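Local coordinates for Rho guanine nucleotide exchange factor 3 (Mus musculus, PDB 2Z0Q), which acts as a guanine nucleotide exchange factor for the small GTPases RhoA and RhoB, here represented by its DH-PH catalytic fragment, at residues A[47-52]-A[58-63]; A[71-76]-A[102-107]; A[169-174]-A[179-184]; A[235-240]-A[245-250]. One frame throughout, in Å; residues are numbered along the deposited sequence.

Interaction 1: residues A[47-52]-A[58-63]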
# COMPACT_ATOMS: atom_id res chain seq x y z
N ASP A 47 0.68 -16.08 14.88
CA ASP A 47 0.77 -17.07 15.96
C ASP A 47 2.13 -17.11 16.68
O ASP A 47 2.18 -17.11 17.92
CB ASP A 47 0.43 -18.47 15.44
CG ASP A 47 -1.03 -18.61 15.04
OD1 ASP A 47 -1.86 -17.79 15.50
OD2 ASP A 47 -1.33 -19.56 14.28
N PRO A 48 3.24 -17.14 15.93
CA PRO A 48 4.60 -17.17 16.48
C PRO A 48 4.97 -15.96 17.33
O PRO A 48 5.61 -16.10 18.37
CB PRO A 48 5.48 -17.26 15.24
CG PRO A 48 4.61 -17.97 14.26
CD PRO A 48 3.28 -17.31 14.47
N MSE A 49 4.57 -14.77 16.88
CA MSE A 49 4.89 -13.55 17.62
C MSE A 49 4.04 -13.46 18.88
O MSE A 49 4.47 -12.91 19.89
CB MSE A 49 4.69 -12.30 16.74
CG MSE A 49 5.74 -12.15 15.61
SE MSE A 49 5.75 -10.45 14.62
CE MSE A 49 4.12 -10.72 13.63
N LEU A 50 2.84 -14.02 18.82
CA LEU A 50 1.92 -14.03 19.95
C LEU A 50 2.49 -14.90 21.06
O LEU A 50 2.53 -14.48 22.22
CB LEU A 50 0.55 -14.59 19.52
CG LEU A 50 -0.54 -14.74 20.59
CD1 LEU A 50 -1.91 -14.86 19.92
CD2 LEU A 50 -0.26 -15.98 21.46
N LYS A 51 2.95 -16.10 20.70
CA LYS A 51 3.52 -17.03 21.67
C LYS A 51 4.79 -16.51 22.32
O LYS A 51 5.10 -16.87 23.45
CB LYS A 51 3.83 -18.37 21.00
CG LYS A 51 2.60 -19.18 20.66
CD LYS A 51 3.00 -20.50 20.04
CE LYS A 51 1.77 -21.26 19.55
NZ LYS A 51 1.02 -20.45 18.54
N LEU A 52 5.51 -15.65 21.60
CA LEU A 52 6.76 -15.09 22.09
C LEU A 52 6.63 -13.61 22.46
O LEU A 52 7.64 -12.93 22.68
CB LEU A 52 7.86 -15.26 21.04
CG LEU A 52 8.22 -16.71 20.71
CD1 LEU A 52 9.13 -16.73 19.48
CD2 LEU A 52 8.92 -17.38 21.90
N GLN A 58 -2.64 -6.27 21.30
CA GLN A 58 -3.30 -5.17 20.63
C GLN A 58 -2.72 -5.00 19.22
O GLN A 58 -3.44 -5.09 18.22
CB GLN A 58 -3.10 -3.88 21.43
CG GLN A 58 -3.65 -3.92 22.85
CD GLN A 58 -2.83 -4.78 23.81
OE1 GLN A 58 -1.65 -4.52 24.06
NE2 GLN A 58 -3.47 -5.82 24.35
N GLU A 59 -1.41 -4.76 19.17
CA GLU A 59 -0.67 -4.56 17.92
C GLU A 59 -0.81 -5.67 16.89
O GLU A 59 -0.86 -5.39 15.69
CB GLU A 59 0.82 -4.36 18.22
CG GLU A 59 1.11 -3.12 19.06
CD GLU A 59 2.55 -3.06 19.54
OE1 GLU A 59 3.14 -4.13 19.79
OE2 GLU A 59 3.09 -1.95 19.68
N LEU A 60 -0.84 -6.92 17.34
CA LEU A 60 -0.98 -8.07 16.46
C LEU A 60 -2.40 -8.15 15.96
O LEU A 60 -2.63 -8.54 14.81
CB LEU A 60 -0.63 -9.37 17.20
CG LEU A 60 0.84 -9.58 17.57
CD1 LEU A 60 0.99 -10.84 18.42
CD2 LEU A 60 1.66 -9.68 16.30
N ASN A 61 -3.35 -7.81 16.82
CA ASN A 61 -4.76 -7.85 16.42
C ASN A 61 -4.99 -6.81 15.35
O ASN A 61 -5.77 -7.04 14.42
CB ASN A 61 -5.69 -7.56 17.60
CG ASN A 61 -5.72 -8.68 18.62
OD1 ASN A 61 -5.73 -9.86 18.27
ND2 ASN A 61 -5.75 -8.31 19.89
N GLN A 62 -4.30 -5.68 15.48
CA GLN A 62 -4.44 -4.60 14.52
C GLN A 62 -3.77 -4.88 13.18
O GLN A 62 -4.00 -4.17 12.20
CB GLN A 62 -3.88 -3.29 15.08
CG GLN A 62 -4.42 -2.07 14.36
CD GLN A 62 -3.65 -0.80 14.66
OE1 GLN A 62 -3.41 -0.47 15.82
NE2 GLN A 62 -3.26 -0.08 13.61
N ILE A 63 -2.94 -5.92 13.14
CA ILE A 63 -2.24 -6.26 11.90
C ILE A 63 -2.84 -7.46 11.17
O ILE A 63 -3.00 -7.42 9.95
CB ILE A 63 -0.73 -6.47 12.18
CG1 ILE A 63 -0.10 -5.12 12.53
CG2 ILE A 63 -0.02 -7.09 10.98
CD1 ILE A 63 1.37 -5.18 12.91

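Interaction 2: residues A[71-76]-A[102-107]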
# COMPACT_ATOMS: atom_id res chain seq x y z
N ILE A 71 -10.60 -14.22 4.62
CA ILE A 71 -10.35 -15.58 4.18
C ILE A 71 -11.61 -16.33 3.80
O ILE A 71 -11.65 -16.97 2.75
CB ILE A 71 -9.51 -16.35 5.26
CG1 ILE A 71 -8.13 -15.69 5.37
CG2 ILE A 71 -9.39 -17.82 4.89
CD1 ILE A 71 -7.20 -16.26 6.47
N PRO A 72 -12.68 -16.26 4.63
CA PRO A 72 -13.90 -16.99 4.27
C PRO A 72 -14.52 -16.54 2.93
O PRO A 72 -15.13 -17.35 2.24
CB PRO A 72 -14.84 -16.72 5.45
CG PRO A 72 -13.89 -16.44 6.58
CD PRO A 72 -12.81 -15.63 5.96
N LEU A 73 -14.35 -15.28 2.57
CA LEU A 73 -14.92 -14.76 1.31
C LEU A 73 -14.35 -15.49 0.08
O LEU A 73 -15.07 -15.83 -0.86
CB LEU A 73 -14.61 -13.27 1.14
CG LEU A 73 -14.87 -12.37 2.33
CD1 LEU A 73 -14.68 -10.93 1.90
CD2 LEU A 73 -16.26 -12.62 2.87
N HIS A 74 -13.04 -15.66 0.10
CA HIS A 74 -12.32 -16.33 -0.98
C HIS A 74 -12.55 -17.86 -0.93
O HIS A 74 -12.71 -18.51 -1.97
CB HIS A 74 -10.85 -15.90 -0.89
CG HIS A 74 -10.66 -14.43 -1.13
ND1 HIS A 74 -10.77 -13.88 -2.39
CD2 HIS A 74 -10.44 -13.40 -0.29
CE1 HIS A 74 -10.63 -12.57 -2.31
NE2 HIS A 74 -10.43 -12.25 -1.04
N GLU A 75 -12.64 -18.43 0.27
CA GLU A 75 -12.91 -19.84 0.36
C GLU A 75 -14.27 -20.11 -0.24
O GLU A 75 -14.46 -21.13 -0.90
CB GLU A 75 -12.88 -20.33 1.83
CG GLU A 75 -11.51 -20.25 2.47
CD GLU A 75 -11.52 -20.68 3.94
OE1 GLU A 75 -12.23 -20.05 4.75
OE2 GLU A 75 -10.80 -21.66 4.27
N GLU A 76 -15.22 -19.20 -0.02
CA GLU A 76 -16.55 -19.38 -0.58
C GLU A 76 -16.48 -19.32 -2.10
O GLU A 76 -17.10 -20.14 -2.76
CB GLU A 76 -17.51 -18.31 -0.09
CG GLU A 76 -18.92 -18.46 -0.65
CD GLU A 76 -19.58 -19.73 -0.19
OE1 GLU A 76 -19.34 -20.14 0.97
OE2 GLU A 76 -20.36 -20.33 -0.95
N LEU A 102 -20.07 -11.44 -5.79
CA LEU A 102 -19.63 -10.05 -5.66
C LEU A 102 -20.05 -9.21 -4.44
O LEU A 102 -19.24 -8.43 -3.93
CB LEU A 102 -19.99 -9.25 -6.93
CG LEU A 102 -19.31 -9.74 -8.19
CD1 LEU A 102 -19.66 -8.86 -9.37
CD2 LEU A 102 -17.82 -9.77 -7.91
N PRO A 103 -21.30 -9.30 -4.02
CA PRO A 103 -21.75 -8.50 -2.87
C PRO A 103 -20.90 -8.70 -1.59
O PRO A 103 -20.81 -7.80 -0.78
CB PRO A 103 -23.20 -8.96 -2.69
CG PRO A 103 -23.61 -9.24 -4.07
CD PRO A 103 -22.45 -10.01 -4.62
N CYS A 104 -20.26 -9.86 -1.44
CA CYS A 104 -19.47 -10.09 -0.24
C CYS A 104 -18.21 -9.25 -0.22
O CYS A 104 -17.58 -9.10 0.82
CB CYS A 104 -19.14 -11.58 -0.08
SG CYS A 104 -17.72 -12.12 -0.97
N LEU A 105 -17.86 -8.67 -1.37
CA LEU A 105 -16.68 -7.80 -1.43
C LEU A 105 -16.90 -6.51 -0.64
O LEU A 105 -16.00 -5.70 -0.50
CB LEU A 105 -16.32 -7.47 -2.89
CG LEU A 105 -15.67 -8.61 -3.69
CD1 LEU A 105 -15.28 -8.13 -5.04
CD2 LEU A 105 -14.46 -9.15 -2.95
N SER A 106 -18.12 -6.31 -0.13
CA SER A 106 -18.35 -5.11 0.66
C SER A 106 -17.36 -5.10 1.86
O SER A 106 -17.00 -4.05 2.35
CB SER A 106 -19.80 -5.07 1.16
OG SER A 106 -20.09 -6.15 2.01
N SER A 107 -16.95 -6.27 2.34
CA SER A 107 -15.99 -6.33 3.46
C SER A 107 -14.64 -5.72 3.10
O SER A 107 -13.87 -5.34 4.00
CB SER A 107 -15.80 -7.77 3.92
OG SER A 107 -17.04 -8.33 4.30

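Interaction 3: residues A[169-174]-A[179-184]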
# COMPACT_ATOMS: atom_id res chain seq x y z
N GLU A 169 -10.04 -11.61 -18.95
CA GLU A 169 -9.27 -12.66 -19.65
C GLU A 169 -10.26 -13.82 -19.94
O GLU A 169 -10.19 -14.43 -21.00
CB GLU A 169 -8.09 -13.10 -18.79
CG GLU A 169 -7.25 -14.27 -19.42
CD GLU A 169 -6.68 -13.89 -20.79
OE1 GLU A 169 -6.44 -12.68 -21.00
OE2 GLU A 169 -6.43 -14.79 -21.63
N ILE A 170 -11.18 -14.13 -19.01
CA ILE A 170 -12.19 -15.15 -19.31
C ILE A 170 -13.16 -14.65 -20.40
O ILE A 170 -13.47 -15.35 -21.38
CB ILE A 170 -13.02 -15.53 -18.06
CG1 ILE A 170 -12.10 -15.92 -16.90
CG2 ILE A 170 -13.98 -16.65 -18.42
CD1 ILE A 170 -12.83 -16.09 -15.54
N LEU A 171 -13.63 -13.41 -20.22
CA LEU A 171 -14.59 -12.83 -21.15
C LEU A 171 -14.11 -12.82 -22.61
O LEU A 171 -14.87 -13.12 -23.54
CB LEU A 171 -14.89 -11.37 -20.71
CG LEU A 171 -15.80 -10.61 -21.70
CD1 LEU A 171 -17.16 -11.28 -21.85
CD2 LEU A 171 -15.97 -9.20 -21.16
N ARG A 172 -12.85 -12.44 -22.82
CA ARG A 172 -12.40 -12.33 -24.21
C ARG A 172 -12.33 -13.66 -24.95
O ARG A 172 -12.31 -13.68 -26.16
CB ARG A 172 -11.06 -11.56 -24.32
CG ARG A 172 -9.81 -12.22 -23.74
CD ARG A 172 -8.54 -11.41 -24.18
NE ARG A 172 -8.69 -9.99 -23.84
CZ ARG A 172 -8.39 -9.46 -22.66
NH1 ARG A 172 -7.89 -10.21 -21.68
NH2 ARG A 172 -8.66 -8.16 -22.42
N HIS A 173 -12.34 -14.77 -24.22
CA HIS A 173 -12.34 -16.08 -24.89
C HIS A 173 -13.72 -16.74 -24.76
O HIS A 173 -13.91 -17.92 -25.08
CB HIS A 173 -11.26 -16.97 -24.30
CG HIS A 173 -9.91 -16.35 -24.34
ND1 HIS A 173 -9.31 -15.97 -25.52
CD2 HIS A 173 -9.05 -16.01 -23.35
CE1 HIS A 173 -8.15 -15.40 -25.25
NE2 HIS A 173 -7.96 -15.42 -23.94
N THR A 174 -14.71 -15.96 -24.34
CA THR A 174 -16.07 -16.49 -24.20
C THR A 174 -16.87 -16.16 -25.48
O THR A 174 -17.01 -14.98 -25.86
CB THR A 174 -16.80 -15.86 -22.96
OG1 THR A 174 -16.06 -16.16 -21.75
CG2 THR A 174 -18.21 -16.44 -22.81
N PRO A 179 -23.92 -17.40 -22.43
CA PRO A 179 -24.47 -16.37 -21.53
C PRO A 179 -23.48 -15.78 -20.54
O PRO A 179 -23.77 -14.78 -19.90
CB PRO A 179 -25.63 -17.10 -20.84
CG PRO A 179 -25.17 -18.56 -20.86
CD PRO A 179 -24.59 -18.70 -22.23
N ASP A 180 -22.32 -16.42 -20.41
CA ASP A 180 -21.29 -15.89 -19.52
C ASP A 180 -20.85 -14.52 -20.05
O ASP A 180 -20.28 -13.73 -19.29
CB ASP A 180 -20.09 -16.82 -19.49
CG ASP A 180 -19.98 -17.62 -18.21
OD1 ASP A 180 -20.97 -17.69 -17.42
OD2 ASP A 180 -18.89 -18.18 -17.98
N GLN A 181 -21.01 -14.24 -21.35
CA GLN A 181 -20.58 -12.92 -21.82
C GLN A 181 -21.23 -11.80 -21.02
O GLN A 181 -20.55 -10.94 -20.46
CB GLN A 181 -20.90 -12.68 -23.30
CG GLN A 181 -20.17 -13.52 -24.27
CD GLN A 181 -20.23 -12.93 -25.68
OE1 GLN A 181 -21.28 -12.46 -26.13
NE2 GLN A 181 -19.12 -12.97 -26.38
N GLN A 182 -22.56 -11.81 -20.94
CA GLN A 182 -23.23 -10.75 -20.17
C GLN A 182 -22.89 -10.77 -18.69
O GLN A 182 -22.70 -9.74 -18.07
CB GLN A 182 -24.75 -10.83 -20.35
CG GLN A 182 -25.24 -10.35 -21.71
CD GLN A 182 -25.24 -11.41 -22.81
OE1 GLN A 182 -25.81 -11.18 -23.88
NE2 GLN A 182 -24.63 -12.58 -22.55
N HIS A 183 -22.85 -11.96 -18.09
CA HIS A 183 -22.55 -12.05 -16.67
C HIS A 183 -21.17 -11.56 -16.35
O HIS A 183 -20.96 -10.91 -15.32
CB HIS A 183 -22.73 -13.48 -16.21
CG HIS A 183 -24.15 -13.92 -16.24
ND1 HIS A 183 -24.56 -15.16 -16.68
CD2 HIS A 183 -25.29 -13.24 -15.91
CE1 HIS A 183 -25.88 -15.23 -16.62
NE2 HIS A 183 -26.34 -14.09 -16.16
N LEU A 184 -20.21 -11.86 -17.22
CA LEU A 184 -18.85 -11.40 -16.97
C LEU A 184 -18.75 -9.90 -17.16
O LEU A 184 -18.07 -9.23 -16.39
CB LEU A 184 -17.86 -12.13 -17.90
CG LEU A 184 -17.60 -13.59 -17.47
CD1 LEU A 184 -16.96 -14.34 -18.61
CD2 LEU A 184 -16.71 -13.62 -16.19
O HOH W 1 -16.83 -18.22 -19.63

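Interaction 4: residues A[235-240]-A[245-250]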
# COMPACT_ATOMS: atom_id res chain seq x y z
N HIS A 235 4.55 9.60 0.70
CA HIS A 235 5.18 9.81 2.01
C HIS A 235 6.10 8.62 2.28
O HIS A 235 5.98 7.54 1.67
CB HIS A 235 4.10 9.98 3.12
CG HIS A 235 3.39 8.70 3.49
ND1 HIS A 235 3.84 7.86 4.48
CD2 HIS A 235 2.33 8.08 2.92
CE1 HIS A 235 3.09 6.77 4.51
NE2 HIS A 235 2.17 6.88 3.57
N GLY A 236 7.05 8.79 3.20
CA GLY A 236 7.94 7.70 3.46
C GLY A 236 9.12 8.13 4.31
O GLY A 236 9.31 9.32 4.56
N GLU A 237 9.89 7.14 4.76
CA GLU A 237 11.07 7.39 5.58
C GLU A 237 12.23 7.84 4.69
O GLU A 237 12.46 7.26 3.63
CB GLU A 237 11.47 6.12 6.31
CG GLU A 237 10.39 5.65 7.30
CD GLU A 237 10.56 4.20 7.70
OE1 GLU A 237 10.63 3.33 6.79
OE2 GLU A 237 10.62 3.92 8.93
N LEU A 238 12.94 8.89 5.13
CA LEU A 238 14.10 9.37 4.41
C LEU A 238 15.10 9.67 5.52
O LEU A 238 14.69 10.09 6.61
CB LEU A 238 13.79 10.65 3.62
CG LEU A 238 12.83 10.45 2.44
CD1 LEU A 238 12.41 11.80 1.85
CD2 LEU A 238 13.53 9.58 1.38
N LYS A 239 16.38 9.45 5.24
CA LYS A 239 17.43 9.72 6.23
C LYS A 239 18.24 10.93 5.80
O LYS A 239 18.68 11.00 4.66
CB LYS A 239 18.36 8.52 6.32
CG LYS A 239 19.48 8.74 7.33
CD LYS A 239 20.02 7.40 7.82
CE LYS A 239 21.25 6.98 7.06
NZ LYS A 239 21.79 5.70 7.62
N ASN A 240 18.45 11.90 6.69
CA ASN A 240 19.21 13.04 6.23
C ASN A 240 20.74 12.84 6.33
O ASN A 240 21.21 11.74 6.73
CB ASN A 240 18.70 14.33 6.91
CG ASN A 240 19.19 14.51 8.34
OD1 ASN A 240 19.98 13.72 8.87
ND2 ASN A 240 18.71 15.59 8.97
N LYS A 245 16.68 9.94 11.09
CA LYS A 245 15.64 9.23 10.35
C LYS A 245 14.36 10.07 10.39
O LYS A 245 13.84 10.37 11.46
CB LYS A 245 15.42 7.84 10.94
CG LYS A 245 16.69 7.00 10.96
CD LYS A 245 16.44 5.54 11.36
CE LYS A 245 17.80 4.75 11.48
NZ LYS A 245 17.57 3.27 11.64
N LEU A 246 13.90 10.51 9.22
CA LEU A 246 12.73 11.36 9.11
C LEU A 246 11.60 10.65 8.37
O LEU A 246 11.84 9.65 7.69
CB LEU A 246 13.12 12.65 8.35
CG LEU A 246 14.33 13.45 8.88
CD1 LEU A 246 14.90 14.43 7.85
CD2 LEU A 246 13.91 14.14 10.18
N HIS A 247 10.37 11.11 8.62
CA HIS A 247 9.24 10.62 7.86
C HIS A 247 8.76 11.88 7.15
O HIS A 247 8.38 12.89 7.79
CB HIS A 247 8.10 10.05 8.72
CG HIS A 247 7.16 9.22 7.91
ND1 HIS A 247 7.21 7.84 7.88
CD2 HIS A 247 6.23 9.58 6.99
CE1 HIS A 247 6.35 7.39 6.98
NE2 HIS A 247 5.74 8.42 6.43
N VAL A 248 8.77 11.83 5.83
CA VAL A 248 8.41 12.99 5.06
C VAL A 248 7.08 12.80 4.34
O VAL A 248 6.80 11.74 3.80
CB VAL A 248 9.54 13.31 4.05
CG1 VAL A 248 9.18 14.50 3.21
CG2 VAL A 248 10.84 13.53 4.81
N PHE A 249 6.30 13.86 4.33
CA PHE A 249 4.96 13.86 3.73
C PHE A 249 4.83 14.93 2.65
O PHE A 249 4.98 16.13 2.92
CB PHE A 249 3.91 14.17 4.81
CG PHE A 249 3.85 13.15 5.92
CD1 PHE A 249 3.10 11.99 5.78
CD2 PHE A 249 4.56 13.36 7.10
CE1 PHE A 249 3.05 11.04 6.80
CE2 PHE A 249 4.52 12.43 8.10
CZ PHE A 249 3.76 11.25 7.97
N LEU A 250 4.53 14.49 1.44
CA LEU A 250 4.29 15.41 0.36
C LEU A 250 2.77 15.52 0.15
O LEU A 250 2.15 14.65 -0.48
CB LEU A 250 4.94 14.92 -0.95
CG LEU A 250 4.60 15.84 -2.15
CD1 LEU A 250 5.18 17.26 -1.95
CD2 LEU A 250 5.15 15.22 -3.41
O HOH W 2 8.61 6.19 9.91

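Interaction 1: residues A[47-52]-A[58-63]
Leu60 reaches across to the last turn of helix 15-51 and sets one methyl against each of two consecutive residues, Met49 and Leu50. Leu60 CD2 meets the selenomethionine chain of Met49 twice, at the terminal CE (3.8 Å) and at CB (4.0 Å), the two side chains crossing obliquely. Leu60 CD1 lies instead against the backbone of Leu50, 3.7 Å from its CA, and close to Leu50 CB (3.9 Å). All of this is apolar; no hydrogen bond joins the two segments. Met49 can offer its methyl because the chain runs extended through SE and then bends at chi3 (-71°), turning CE back to Leu60. Leu50 contributes little beyond its CB, for its CG stands anti to the backbone N and leads the branch toward the protein surface. Cutting Leu60 back to an alanine removes both methyls and is likely to open a gap beside Met49 CE and Leu50 CA. Behind this first shell, Met49 packs on Ile54 and Leu60 on Met55 and His46. The contact thus closes the turn between helix 15-51 and helix 57-64 in the DH domain, while Glu59 and Ile63 bind the latter to helix 107-125.

Interaction 2: residues A[71-76]-A[102-107]
Leu73 is directed from helix 67-84 toward the short 3-10 turn that holds Cys104, and its two branches part around that residue. Leu73 CD1 comes over the backbone, 3.6 Å from Cys104 O, and goes on to touch Ser107 CB at 3.9 Å. Leu73 CD2 turns the other way and lies 4.1 Å from Cys104 SG. The sulfur itself rests nearest the root of the leucine, 3.9 Å from Leu73 CB, which it can do because chi1 of Cys104 (84°) holds SG between its own backbone N and carbonyl carbon. Leu73 has its CG beside the backbone N, opposite the carbonyl carbon, and this lets both methyls face the turn. Ser107 N reaches Cys104 O at 3.3 Å, so the carbonyl under the leucine methyl is already engaged. Around this pair, Leu73 O accepts a hydrogen bond from Trp101 NE1, while His74 NE2 is bonded to Tyr108 OH and its ND1 to Glu31 OE1. Helix 67-84 is thereby tied to both ends of the connection between helices 95-101 and 107-125 of the helical DH domain. Between the two segments no hydrogen bond or salt bridge forms, so van der Waals contact of one leucine against a thiol, a carbonyl and a serine CB carries the contact, and the polar ties nearby are made by Leu73 O and by His74.

Interaction 3: residues A[169-174]-A[179-184]
The tight connection between helix 155-172 and helix 180-213 of the DH domain brings Thr174 against Asp180 and Gln181. Gln181 NE2 donates to Thr174 O at 3.0 Å (147° at the hydrogen), tilted from the carbonyl plane, and it has a second partner in Asn176 OD1. The two side chains run alongside in opposed senses, with Thr174 CG2 3.8 Å from Gln181 CG. That methyl also touches Asp180 CB. Thr174 OG1 stands anti to its carbonyl carbon (chi1 -59°), turned back to the helix end, where it donates to Ile170 O at 2.7 Å. His173 N reaches the same oxygen from the opposite face, so the last turn of the helix is gripped twice. A water bridges onward, donating to Thr174 OG1 and to Asp180 OD2; Asp180 also takes the backbone N-H groups of Val94 and Gly95, tying the start of helix 95-101 and the residue before it to this helix pair. Alongside these polar bonds, Leu184 CD1 meets Ile170 CG2 at 3.8 Å, their side chains crossing at about a right angle, and Thr174 OG1 at 3.7 Å. Leu171 CD1 lies 3.7 Å from Gln181 O and 4.1 Å from Leu184 CB.

Interaction 4: residues A[235-240]-A[245-250]
His235 and His247 meet through their ring nitrogens across a pair of antiparallel strands. His235 CB lies 3.3 Å from Val248 O and 3.5 Å from Phe249 CD1, and the side chain runs beside that phenylalanine, the ring planes 18° apart and so offset that they hardly overlap. A chi1 of 73°, with CG between the backbone N and carbonyl carbon, brings ND1 round to His247. There His235 ND1, with CG and CE1 to either side of it, shares a nearly straight hydrogen bond with His247 NE2, 2.8 Å long and 168° at the hydrogen. At the tip, NE2 is bonded to Glu206 OE2, linking the sheet to helix 180-213. These strands form the 232-240/245-251 hairpin of the PH-domain sheet, with Gly236-Val248 and Leu238-Leu246 as hydrogen-bonded pairs. Gly236 CA sits over one face of the His247 ring, 4.1 Å from its centroid. A water O lies 3.0 Å from His247 ND1, hydrogen-bonded to it, and donates to Glu237 OE2. A leucine in place of His247 would probably leave His235 ND1 without its mate and that water short of one partner. On the sheet face away from the histidines, Leu238 CD1 packs on Val248 CG2 at 3.8 Å, against Trp337.

How the interactions relate
Interactions 1, 2 and 3 all lie in the helical DH domain, whereas interaction 4 belongs to the PH-domain sheet. Interactions 1 and 3 each close the turn between consecutive helices and are mostly buried, but 1 is wholly apolar and 3 adds a cross-segment hydrogen bond and a water bridge beside its leucines. Interaction 2 is a surface contact between elements farther apart in sequence, without polar bonds of its own. Interactions 2 and 3 come within about 6 Å at their nearest atoms and both adjoin helix 95-101. Interaction 4, also buried, hides more area than the other three, through backbone pairing and a histidine pair; its centre lies about 46 Å from that of interaction 3.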